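Local coordinates for putative lipoprotein (Bacteroides fragilis, PDB 3QNK) that probably binds glycans at the outer-membrane surface and passes them to a partner transporter for uptake, at residues B[35-47]-B[444-457]. Sequence-based numbering, arbitrary orientation.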
ATOM      1  N   GLY B  35      12.494   7.336  -3.791  1.00 50.28           N
ATOM      2  CA  GLY B  35      13.151   7.739  -5.024  1.00 49.75           C
ATOM      3  C   GLY B  35      12.896   9.182  -5.412  1.00 53.91           C
ATOM      4  O   GLY B  35      13.738   9.801  -6.065  1.00 54.37           O
ATOM      5  N   LEU B  36      11.753   9.749  -4.959  1.00 50.34           N
ATOM      6  CA  LEU B  36      11.313  11.101  -5.264  1.00 49.04           C
ATOM      7  C   LEU B  36      11.762  12.139  -4.228  1.00 51.77           C
ATOM      8  O   LEU B  36      11.679  13.360  -4.510  1.00 52.13           O
ATOM      9  CB  LEU B  36       9.801  11.118  -5.426  1.00 49.19           C
ATOM     10  CG  LEU B  36       9.349  10.381  -6.670  1.00 55.52           C
ATOM     11  CD1 LEU B  36       8.016   9.728  -6.452  1.00 57.94           C
ATOM     12  CD2 LEU B  36       9.366  11.292  -7.893  1.00 55.44           C
ATOM     13  N   GLN B  37      12.303  11.667  -3.080  1.00 45.22           N
ATOM     14  CA  GLN B  37      12.843  12.492  -1.987  1.00 43.51           C
ATOM     15  C   GLN B  37      11.880  13.618  -1.649  1.00 45.71           C
ATOM     16  O   GLN B  37      12.219  14.804  -1.722  1.00 44.93           O
ATOM     17  CB  GLN B  37      14.231  13.023  -2.359  1.00 44.98           C
ATOM     18  CG  GLN B  37      15.331  11.955  -2.321  1.00 56.03           C
ATOM     19  CD  GLN B  37      15.681  11.585  -0.910  1.00 71.36           C
ATOM     20  OE1 GLN B  37      16.212  12.413  -0.135  1.00 65.09           O
ATOM     21  NE2 GLN B  37      15.317  10.351  -0.539  1.00 61.04           N
ATOM     22  N   LEU B  38      10.652  13.224  -1.295  1.00 41.69           N
ATOM     23  CA  LEU B  38       9.581  14.152  -1.047  1.00 40.77           C
ATOM     24  C   LEU B  38       9.845  14.993   0.176  1.00 45.86           C
ATOM     25  O   LEU B  38       9.657  16.207   0.100  1.00 48.52           O
ATOM     26  CB  LEU B  38       8.235  13.443  -0.999  1.00 41.19           C
ATOM     27  CG  LEU B  38       7.736  12.888  -2.360  1.00 46.49           C
ATOM     28  CD1 LEU B  38       6.312  12.451  -2.254  1.00 47.16           C
ATOM     29  CD2 LEU B  38       7.846  13.939  -3.494  1.00 45.28           C
ATOM     30  N   GLN B  39      10.381  14.421   1.246  1.00 40.61           N
ATOM     31  CA  GLN B  39      10.752  15.176   2.458  1.00 38.91           C
ATOM     32  C   GLN B  39      11.774  16.293   2.150  1.00 44.30           C
ATOM     33  O   GLN B  39      11.637  17.378   2.710  1.00 43.84           O
ATOM     34  CB  GLN B  39      11.308  14.240   3.551  1.00 39.31           C
ATOM     35  CG  GLN B  39      10.278  13.254   4.081  1.00 35.99           C
ATOM     36  CD  GLN B  39       9.201  13.930   4.874  1.00 45.26           C
ATOM     37  OE1 GLN B  39       8.393  14.738   4.371  1.00 40.02           O
ATOM     38  NE2 GLN B  39       9.168  13.581   6.133  1.00 32.26           N
ATOM     39  N   GLU B  40      12.774  16.035   1.247  1.00 41.69           N
ATOM     40  CA  GLU B  40      13.767  17.040   0.855  1.00 41.65           C
ATOM     41  C   GLU B  40      13.102  18.175   0.067  1.00 46.68           C
ATOM     42  O   GLU B  40      13.481  19.337   0.224  1.00 45.37           O
ATOM     43  CB  GLU B  40      14.906  16.420   0.031  1.00 43.40           C
ATOM     44  CG  GLU B  40      16.170  17.266   0.028  1.00 48.88           C
ATOM     45  CD  GLU B  40      17.101  17.210   1.232  1.00 65.29           C
ATOM     46  OE1 GLU B  40      16.779  16.541   2.246  1.00 69.23           O
ATOM     47  OE2 GLU B  40      18.165  17.867   1.152  1.00 46.81           O
ATOM     48  N   ASN B  41      12.085  17.822  -0.762  1.00 42.64           N
ATOM     49  CA  ASN B  41      11.302  18.752  -1.558  1.00 40.53           C
ATOM     50  C   ASN B  41      10.292  19.482  -0.666  1.00 45.27           C
ATOM     51  O   ASN B  41       9.523  20.338  -1.148  1.00 45.82           O
ATOM     52  CB  ASN B  41      10.606  17.987  -2.680  1.00 38.62           C
ATOM     53  CG  ASN B  41      11.513  17.593  -3.792  1.00 46.05           C
ATOM     54  OD1 ASN B  41      12.114  18.437  -4.460  1.00 41.89           O
ATOM     55  ND2 ASN B  41      11.622  16.295  -4.033  1.00 43.58           N
ATOM     56  N   ARG B  42      10.259  19.102   0.641  1.00 41.70           N
ATOM     57  CA  ARG B  42       9.391  19.757   1.635  1.00 40.89           C
ATOM     58  C   ARG B  42      10.291  20.527   2.590  1.00 42.33           C
ATOM     59  O   ARG B  42       9.903  20.810   3.709  1.00 45.07           O
ATOM     60  CB  ARG B  42       8.419  18.770   2.340  1.00 39.51           C
ATOM     61  CG  ARG B  42       7.489  18.135   1.316  1.00 36.38           C
ATOM     62  CD  ARG B  42       6.328  17.379   1.858  1.00 29.95           C
ATOM     63  NE  ARG B  42       6.656  15.980   2.080  1.00 43.95           N
ATOM     64  CZ  ARG B  42       6.053  14.935   1.510  1.00 53.68           C
ATOM     65  NH1 ARG B  42       5.033  15.116   0.684  1.00 23.92           N
ATOM     66  NH2 ARG B  42       6.453  13.701   1.786  1.00 46.24           N
ATOM     67  N   SER B  43      11.483  20.909   2.105  1.00 36.58           N
ATOM     68  CA  SER B  43      12.527  21.637   2.833  1.00 37.10           C
ATOM     69  C   SER B  43      13.104  22.767   1.971  1.00 44.08           C
ATOM     70  O   SER B  43      12.969  22.757   0.744  1.00 42.22           O
ATOM     71  CB  SER B  43      13.648  20.684   3.269  1.00 39.08           C
ATOM     72  OG  SER B  43      14.631  20.542   2.263  1.00 41.75           O
ATOM     73  N   ASP B  44      13.826  23.695   2.610  1.00 43.72           N
ATOM     74  CA  ASP B  44      14.407  24.854   1.925  1.00 43.16           C
ATOM     75  C   ASP B  44      15.581  24.480   0.974  1.00 48.72           C
ATOM     76  O   ASP B  44      16.127  25.378   0.328  1.00 47.97           O
ATOM     77  CB  ASP B  44      14.847  25.898   2.953  1.00 43.16           C
ATOM     78  CG  ASP B  44      15.900  25.449   3.943  1.00 51.67           C
ATOM     79  OD1 ASP B  44      15.981  24.213   4.217  1.00 53.70           O
ATOM     80  OD2 ASP B  44      16.607  26.333   4.492  1.00 49.96           O
ATOM     81  N   ASN B  45      15.925  23.164   0.847  1.00 44.74           N
ATOM     82  CA  ASN B  45      16.997  22.718  -0.051  1.00 44.19           C
ATOM     83  C   ASN B  45      16.521  22.489  -1.472  1.00 50.04           C
ATOM     84  O   ASN B  45      17.348  22.475  -2.395  1.00 50.67           O
ATOM     85  CB  ASN B  45      17.638  21.430   0.449  1.00 41.06           C
ATOM     86  CG  ASN B  45      18.641  21.644   1.537  1.00 48.64           C
ATOM     87  OD1 ASN B  45      18.928  22.771   1.952  1.00 39.76           O
ATOM     88  ND2 ASN B  45      19.179  20.564   2.031  1.00 37.75           N
ATOM     89  N   SER B  46      15.199  22.248  -1.658  1.00 45.25           N
ATOM     90  CA  SER B  46      14.704  21.902  -2.974  1.00 43.72           C
ATOM     91  C   SER B  46      13.290  22.356  -3.239  1.00 47.79           C
ATOM     92  O   SER B  46      12.453  22.327  -2.339  1.00 47.90           O
ATOM     93  CB  SER B  46      14.772  20.381  -3.162  1.00 43.38           C
ATOM     94  OG  SER B  46      14.310  19.962  -4.437  1.00 54.70           O
ATOM     95  N   VAL B  47      13.031  22.736  -4.515  1.00 42.99           N
ATOM     96  CA  VAL B  47      11.724  22.996  -5.115  1.00 42.56           C
ATOM     97  C   VAL B  47      11.624  21.966  -6.246  1.00 48.52           C
ATOM     98  O   VAL B  47      12.390  22.050  -7.212  1.00 49.93           O
ATOM     99  CB  VAL B  47      11.502  24.460  -5.606  1.00 46.18           C
ATOM    100  CG1 VAL B  47      10.167  24.600  -6.341  1.00 44.62           C
ATOM    101  CG2 VAL B  47      11.617  25.481  -4.464  1.00 45.93           C
ATOM    102  N   ARG B 444      24.129  21.121   6.933  1.00 43.68           N
ATOM    103  CA  ARG B 444      23.263  21.341   5.803  1.00 42.28           C
ATOM    104  C   ARG B 444      24.001  21.042   4.497  1.00 48.93           C
ATOM    105  O   ARG B 444      23.442  20.368   3.641  1.00 52.30           O
ATOM    106  CB  ARG B 444      22.697  22.769   5.815  1.00 38.59           C
ATOM    107  CG  ARG B 444      21.748  22.983   4.650  1.00 42.85           C
ATOM    108  CD  ARG B 444      21.397  24.414   4.459  1.00 47.49           C
ATOM    109  NE  ARG B 444      20.356  24.542   3.448  1.00 55.89           N
ATOM    110  CZ  ARG B 444      19.765  25.682   3.128  1.00 58.20           C
ATOM    111  NH1 ARG B 444      20.121  26.811   3.722  1.00 40.57           N
ATOM    112  NH2 ARG B 444      18.826  25.706   2.199  1.00 49.23           N
ATOM    113  N   ILE B 445      25.238  21.522   4.349  1.00 44.13           N
ATOM    114  CA  ILE B 445      26.035  21.339   3.148  1.00 44.07           C
ATOM    115  C   ILE B 445      26.507  19.888   3.033  1.00 53.03           C
ATOM    116  O   ILE B 445      26.464  19.292   1.945  1.00 56.48           O
ATOM    117  CB  ILE B 445      27.216  22.330   3.148  1.00 46.97           C
ATOM    118  CG1 ILE B 445      26.734  23.797   3.143  1.00 46.52           C
ATOM    119  CG2 ILE B 445      28.209  22.055   2.016  1.00 47.93           C
ATOM    120  CD1 ILE B 445      25.867  24.247   1.899  1.00 50.21           C
ATOM    121  N   GLU B 446      26.945  19.316   4.155  1.00 49.12           N
ATOM    122  CA  GLU B 446      27.435  17.954   4.171  1.00 48.56           C
ATOM    123  C   GLU B 446      26.379  16.959   3.774  1.00 53.06           C
ATOM    124  O   GLU B 446      26.646  16.032   2.987  1.00 55.13           O
ATOM    125  CB  GLU B 446      27.978  17.578   5.562  1.00 49.72           C
ATOM    126  CG  GLU B 446      28.819  16.298   5.570  1.00 51.06           C
ATOM    127  CD  GLU B 446      30.034  16.317   4.657  1.00 54.91           C
ATOM    128  OE1 GLU B 446      30.496  17.416   4.284  1.00 52.26           O
ATOM    129  OE2 GLU B 446      30.488  15.228   4.256  1.00 53.99           O
ATOM    130  N   PHE B 447      25.189  17.127   4.354  1.00 47.01           N
ATOM    131  CA  PHE B 447      24.126  16.153   4.170  1.00 45.30           C
ATOM    132  C   PHE B 447      23.012  16.611   3.223  1.00 47.60           C
ATOM    133  O   PHE B 447      21.936  16.006   3.245  1.00 48.57           O
ATOM    134  CB  PHE B 447      23.591  15.700   5.545  1.00 45.42           C
ATOM    135  CG  PHE B 447      24.631  14.807   6.175  1.00 45.62           C
ATOM    136  CD1 PHE B 447      24.853  13.520   5.686  1.00 47.21           C
ATOM    137  CD2 PHE B 447      25.454  15.279   7.188  1.00 47.75           C
ATOM    138  CE1 PHE B 447      25.876  12.729   6.197  1.00 49.73           C
ATOM    139  CE2 PHE B 447      26.461  14.472   7.726  1.00 51.41           C
ATOM    140  CZ  PHE B 447      26.687  13.213   7.204  1.00 50.10           C
ATOM    141  N   ALA B 448      23.303  17.576   2.310  1.00 40.83           N
ATOM    142  CA  ALA B 448      22.303  18.022   1.344  1.00 39.87           C
ATOM    143  C   ALA B 448      21.890  16.839   0.449  1.00 45.84           C
ATOM    144  O   ALA B 448      22.747  16.064   0.040  1.00 47.21           O
ATOM    145  CB  ALA B 448      22.848  19.173   0.510  1.00 40.04           C
ATOM    146  N   PHE B 449      20.586  16.653   0.219  1.00 42.01           N
ATOM    147  CA  PHE B 449      19.992  15.614  -0.655  1.00 41.22           C
ATOM    148  C   PHE B 449      20.179  14.232  -0.094  1.00 48.98           C
ATOM    149  O   PHE B 449      20.073  13.246  -0.833  1.00 50.77           O
ATOM    150  CB  PHE B 449      20.474  15.705  -2.122  1.00 41.83           C
ATOM    151  CG  PHE B 449      20.327  17.125  -2.592  1.00 42.27           C
ATOM    152  CD1 PHE B 449      19.066  17.726  -2.644  1.00 44.17           C
ATOM    153  CD2 PHE B 449      21.453  17.920  -2.825  1.00 42.14           C
ATOM    154  CE1 PHE B 449      18.930  19.077  -2.978  1.00 43.92           C
ATOM    155  CE2 PHE B 449      21.317  19.274  -3.129  1.00 44.29           C
ATOM    156  CZ  PHE B 449      20.055  19.837  -3.235  1.00 42.53           C
ATOM    157  N   GLU B 450      20.377  14.145   1.227  1.00 45.53           N
ATOM    158  CA  GLU B 450      20.534  12.854   1.901  1.00 45.37           C
ATOM    159  C   GLU B 450      19.418  12.628   2.899  1.00 51.11           C
ATOM    160  O   GLU B 450      19.617  11.915   3.870  1.00 51.34           O
ATOM    161  CB  GLU B 450      21.897  12.741   2.559  1.00 46.08           C
ATOM    162  CG  GLU B 450      22.980  12.419   1.549  1.00 50.33           C
ATOM    163  CD  GLU B 450      24.328  12.243   2.208  1.00 60.99           C
ATOM    164  OE1 GLU B 450      24.687  11.093   2.561  1.00 65.28           O
ATOM    165  OE2 GLU B 450      24.986  13.280   2.446  1.00 47.24           O
ATOM    166  N   GLU B 451      18.239  13.216   2.635  1.00 49.51           N
ATOM    167  CA  GLU B 451      17.005  13.071   3.414  1.00 50.76           C
ATOM    168  C   GLU B 451      17.177  13.473   4.899  1.00 57.09           C
ATOM    169  O   GLU B 451      16.580  12.837   5.778  1.00 60.38           O
ATOM    170  CB  GLU B 451      16.438  11.628   3.293  1.00 52.55           C
ATOM    171  CG  GLU B 451      14.923  11.608   3.166  1.00 68.94           C
ATOM    172  CD  GLU B 451      14.199  10.268   3.160  1.00 97.44           C
ATOM    173  OE1 GLU B 451      14.703   9.303   2.522  1.00 71.22           O
ATOM    174  OE2 GLU B 451      13.082  10.217   3.739  1.00 87.41           O
ATOM    175  N   GLN B 452      17.926  14.559   5.181  1.00 51.08           N
ATOM    176  CA  GLN B 452      18.103  14.986   6.577  1.00 49.82           C
ATOM    177  C   GLN B 452      17.575  16.377   6.868  1.00 51.32           C
ATOM    178  O   GLN B 452      17.110  16.620   7.964  1.00 50.89           O
ATOM    179  CB  GLN B 452      19.588  14.939   6.959  1.00 51.96           C
ATOM    180  CG  GLN B 452      20.132  13.559   7.280  1.00 54.31           C
ATOM    181  CD  GLN B 452      21.036  13.591   8.473  1.00 80.32           C
ATOM    182  OE1 GLN B 452      20.727  14.169   9.550  1.00 80.75           O
ATOM    183  NE2 GLN B 452      22.122  12.871   8.331  1.00 64.90           N
ATOM    184  N   ARG B 453      17.651  17.294   5.899  1.00 48.65           N
ATOM    185  CA  ARG B 453      17.274  18.692   6.057  1.00 47.21           C
ATOM    186  C   ARG B 453      15.905  18.873   6.688  1.00 53.87           C
ATOM    187  O   ARG B 453      15.732  19.730   7.565  1.00 57.22           O
ATOM    188  CB  ARG B 453      17.326  19.422   4.704  1.00 45.77           C
ATOM    189  CG  ARG B 453      17.092  20.934   4.776  1.00 47.30           C
ATOM    190  CD  ARG B 453      18.036  21.567   5.757  1.00 43.55           C
ATOM    191  NE  ARG B 453      17.824  22.997   5.830  1.00 36.30           N
ATOM    192  CZ  ARG B 453      18.551  23.808   6.575  1.00 50.19           C
ATOM    193  NH1 ARG B 453      19.530  23.327   7.334  1.00 47.99           N
ATOM    194  NH2 ARG B 453      18.320  25.108   6.559  1.00 36.40           N
ATOM    195  N   PHE B 454      14.937  18.090   6.250  1.00 46.55           N
ATOM    196  CA  PHE B 454      13.578  18.225   6.719  1.00 43.19           C
ATOM    197  C   PHE B 454      13.530  17.951   8.235  1.00 49.88           C
ATOM    198  O   PHE B 454      12.861  18.673   8.964  1.00 52.01           O
ATOM    199  CB  PHE B 454      12.687  17.264   5.901  1.00 43.74           C
ATOM    200  CG  PHE B 454      11.274  17.151   6.389  1.00 42.80           C
ATOM    201  CD1 PHE B 454      10.971  16.403   7.532  1.00 43.43           C
ATOM    202  CD2 PHE B 454      10.252  17.825   5.748  1.00 41.76           C
ATOM    203  CE1 PHE B 454       9.678  16.349   8.014  1.00 43.16           C
ATOM    204  CE2 PHE B 454       8.966  17.827   6.269  1.00 43.82           C
ATOM    205  CZ  PHE B 454       8.685  17.092   7.392  1.00 42.27           C
ATOM    206  N   TYR B 455      14.249  16.928   8.710  1.00 45.38           N
ATOM    207  CA  TYR B 455      14.291  16.546  10.122  1.00 43.64           C
ATOM    208  C   TYR B 455      15.228  17.450  10.909  1.00 48.17           C
ATOM    209  O   TYR B 455      15.014  17.640  12.103  1.00 49.29           O
ATOM    210  CB  TYR B 455      14.668  15.072  10.259  1.00 43.21           C
ATOM    211  CG  TYR B 455      13.751  14.172   9.458  1.00 42.42           C
ATOM    212  CD1 TYR B 455      12.443  13.911   9.883  1.00 42.54           C
ATOM    213  CD2 TYR B 455      14.182  13.594   8.268  1.00 44.11           C
ATOM    214  CE1 TYR B 455      11.579  13.121   9.122  1.00 41.51           C
ATOM    215  CE2 TYR B 455      13.338  12.786   7.507  1.00 45.90           C
ATOM    216  CZ  TYR B 455      12.037  12.556   7.936  1.00 49.62           C
ATOM    217  OH  TYR B 455      11.249  11.733   7.182  1.00 43.43           O
ATOM    218  N   ASP B 456      16.212  18.067  10.243  1.00 44.38           N
ATOM    219  CA  ASP B 456      17.081  19.032  10.906  1.00 44.59           C
ATOM    220  C   ASP B 456      16.272  20.325  11.226  1.00 48.23           C
ATOM    221  O   ASP B 456      16.275  20.787  12.366  1.00 47.84           O
ATOM    222  CB  ASP B 456      18.300  19.321  10.042  1.00 46.66           C
ATOM    223  CG  ASP B 456      19.358  18.213  10.039  1.00 55.81           C
ATOM    224  OD1 ASP B 456      19.316  17.329  10.946  1.00 57.40           O
ATOM    225  OD2 ASP B 456      20.244  18.244   9.155  1.00 59.31           O
ATOM    226  N   VAL B 457      15.481  20.807  10.258  1.00 42.90           N
ATOM    227  CA  VAL B 457      14.611  21.973  10.408  1.00 42.16           C
ATOM    228  C   VAL B 457      13.600  21.728  11.556  1.00 48.32           C
ATOM    229  O   VAL B 457      13.345  22.621  12.369  1.00 48.48           O
ATOM    230  CB  VAL B 457      13.907  22.289   9.051  1.00 44.01           C
ATOM    231  CG1 VAL B 457      12.695  23.199   9.220  1.00 41.91           C
ATOM    232  CG2 VAL B 457      14.891  22.896   8.048  1.00 43.79           C
TER
HETATM  233  O   HOH W   1      20.930  19.674   3.950  1.00 42.98           O
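Gln39 NE2 lies over one face of the Phe454 ring, offset toward its rim and 3.4 Å from CE1, with amide and ring planes 32° apart, while the backbone oxygen of Arg42 sits at the ring's edge. The same NE2 gives a nearly straight hydrogen bond to Tyr455 OH (3.0 Å), and Gln39 OE1 accepts from Arg42 NE, fixing the amide's rotation; Arg42 is anchored by Asp74. Over one face of the Arg444 guanidinium come Asp44 OD2, a purely electrostatic salt bridge, and Arg453 NH2, whereas Asn45 OD1 lies at its edge and accepts from both NE (2.7 Å) and NH2, in the carbonyl plane. Arg453, its chain bent at chi2 (54°), has Arg444 CD over the centre of its guanidinium and turns the edge to Asp44 in a side-on, almost coplanar salt bridge: NE to OD1 (2.7 Å), NH2 to OD2 (3.0 Å), each oxygen using its syn lone pair. The carboxylate bridges two layered guanidinium groups. Buried Glu40 OE2 is met from opposite faces of its carboxylate by Asn45 ND2 and the backbone N of Phe449 (2.9 Å) in the type II turn 447-450. The contact fastens the loop after helix 17-29 to the turn between helices 432-446 and 453-460: salt-bridge network, Glu40 carboxylate and Gln39-aromatic packing join the N- and C-terminal parts of the SusD-like alpha-alpha superhelical fold.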